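Local coordinates for putative fimbrial associated sortase-like protein (Corynebacterium diphtheriae, PDB 5K9A) that probably acts as a class C sortase, a membrane-bound cysteine transpeptidase that links pilin subunits into pili, its extracytoplasmic catalytic part being the piece described here, at residues H121-G126 with T185-T190. Sequence-based numbering, arbitrary orientation.
Sequences HPVITG and TLITCT
Leu-186 lays its CD2 methyl against CB of Ile-124, 3.8 Å away, the two side chains running side by side on one face of a parallel strand pair. On the other face the side chains of Val-123 and Ile-187 cross obliquely, CG1 of the former 3.7 Å from CG2 of the latter. Ile-187 CG2 also lies 3.6 Å from Thr-125 OG1, a buried hydroxyl with no hydrogen-bonding partner in the model. Beta-branched Val-123, Ile-124, Thr-125 and Ile-187 favour extended backbone, while Leu-186 reaches over with a methyl farther out. Between the faces runs the parallel ladder: Ile-124 gives its N-H to Thr-185 O and its carbonyl to Ile-187 N, and Gly-126 N continues to Ile-187 O (3.0 Å). Pro-122, with no N-H to give, takes part through its carbonyl, which accepts from Thr-185 N.

Each end has a side-chain clasp. His-121, its CG anti to the backbone N (chi1 -161°), swings its ring back so that NE2 meets Thr-185 OG1 edge-on at 2.8 Å; ND1 bonds Ala-176 O, so both ring nitrogens are held and its rotation is fixed. At the far end Thr-188 OG1 donates to Gly-126 O at 2.7 Å, tilted 32° from the carbonyl plane, and is also hydrogen-bonded to Ser-128 OG. Thr-188 thereby ties the strand of Cys-189, the predicted thioester nucleophile, to the chain leading into His-127, the predicted proton donor/acceptor. Neighbouring parallel strands that deliver cysteine and histidine to one end of the sheet are characteristic of the sortase beta-barrel and its active site.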
# COMPACT_ATOMS: atom_id res chain seq x y z
N HIS A 121 10.63 -14.94 19.51
CA HIS A 121 10.29 -16.07 18.63
C HIS A 121 9.05 -15.81 17.79
O HIS A 121 8.01 -16.42 18.00
CB HIS A 121 10.16 -17.36 19.46
CG HIS A 121 10.26 -18.62 18.65
ND1 HIS A 121 10.58 -19.84 19.22
CD2 HIS A 121 10.10 -18.86 17.33
CE1 HIS A 121 10.62 -20.76 18.27
NE2 HIS A 121 10.31 -20.20 17.12
N PRO A 122 9.16 -14.92 16.82
CA PRO A 122 8.07 -14.72 15.88
C PRO A 122 7.70 -16.00 15.17
O PRO A 122 8.57 -16.80 14.84
CB PRO A 122 8.65 -13.74 14.84
CG PRO A 122 9.88 -13.16 15.50
CD PRO A 122 10.36 -14.12 16.51
N VAL A 123 6.42 -16.17 14.96
CA VAL A 123 5.91 -17.28 14.16
C VAL A 123 5.17 -16.72 12.93
O VAL A 123 4.24 -15.94 13.07
CB VAL A 123 4.95 -18.05 15.00
CG1 VAL A 123 4.41 -19.22 14.18
CG2 VAL A 123 5.68 -18.57 16.26
N ILE A 124 5.66 -17.06 11.75
CA ILE A 124 5.16 -16.55 10.50
C ILE A 124 4.41 -17.72 9.82
O ILE A 124 4.96 -18.84 9.64
CB ILE A 124 6.33 -16.13 9.59
CG1 ILE A 124 7.28 -15.11 10.25
CG2 ILE A 124 5.81 -15.63 8.27
CD1 ILE A 124 6.54 -13.97 10.84
N THR A 125 3.17 -17.47 9.48
CA THR A 125 2.20 -18.46 9.05
C THR A 125 1.89 -18.35 7.59
O THR A 125 1.65 -17.23 7.07
CB THR A 125 0.91 -18.17 9.78
OG1 THR A 125 1.18 -18.29 11.19
CG2 THR A 125 -0.16 -19.11 9.41
N GLY A 126 1.90 -19.47 6.87
CA GLY A 126 1.41 -19.46 5.48
C GLY A 126 0.66 -20.72 5.13
O GLY A 126 0.92 -21.79 5.67
N THR A 185 10.12 -19.06 13.62
CA THR A 185 9.57 -20.28 13.04
C THR A 185 8.60 -19.94 11.94
O THR A 185 7.77 -19.03 12.08
CB THR A 185 8.91 -21.21 14.13
OG1 THR A 185 9.91 -21.89 14.94
CG2 THR A 185 8.09 -22.30 13.51
N LEU A 186 8.74 -20.66 10.83
CA LEU A 186 7.76 -20.69 9.76
C LEU A 186 6.87 -21.89 9.89
O LEU A 186 7.34 -23.02 9.93
CB LEU A 186 8.46 -20.72 8.41
CG LEU A 186 9.66 -19.75 8.27
CD1 LEU A 186 10.22 -19.85 6.85
CD2 LEU A 186 9.29 -18.34 8.58
N ILE A 187 5.56 -21.67 9.85
CA ILE A 187 4.58 -22.73 10.04
C ILE A 187 3.60 -22.83 8.87
O ILE A 187 3.10 -21.82 8.32
CB ILE A 187 3.89 -22.56 11.40
CG1 ILE A 187 2.93 -23.69 11.67
CG2 ILE A 187 3.06 -21.29 11.49
CD1 ILE A 187 2.30 -23.63 13.06
N THR A 188 3.35 -24.06 8.43
CA THR A 188 2.29 -24.32 7.48
C THR A 188 1.61 -25.63 7.85
O THR A 188 2.03 -26.31 8.78
CB THR A 188 2.83 -24.35 6.04
OG1 THR A 188 1.71 -24.31 5.12
CG2 THR A 188 3.65 -25.60 5.76
N CYS A 189 0.53 -25.98 7.16
CA CYS A 189 -0.16 -27.23 7.45
C CYS A 189 0.27 -28.34 6.53
O CYS A 189 0.74 -28.11 5.41
CB CYS A 189 -1.66 -27.11 7.37
SG CYS A 189 -2.35 -25.90 8.47
N THR A 190 0.10 -29.56 7.03
CA THR A 190 0.51 -30.74 6.30
C THR A 190 -0.30 -31.94 6.78
O THR A 190 -0.85 -31.93 7.88
CB THR A 190 2.05 -30.91 6.53
OG1 THR A 190 2.56 -31.85 5.64
CG2 THR A 190 2.39 -31.42 7.94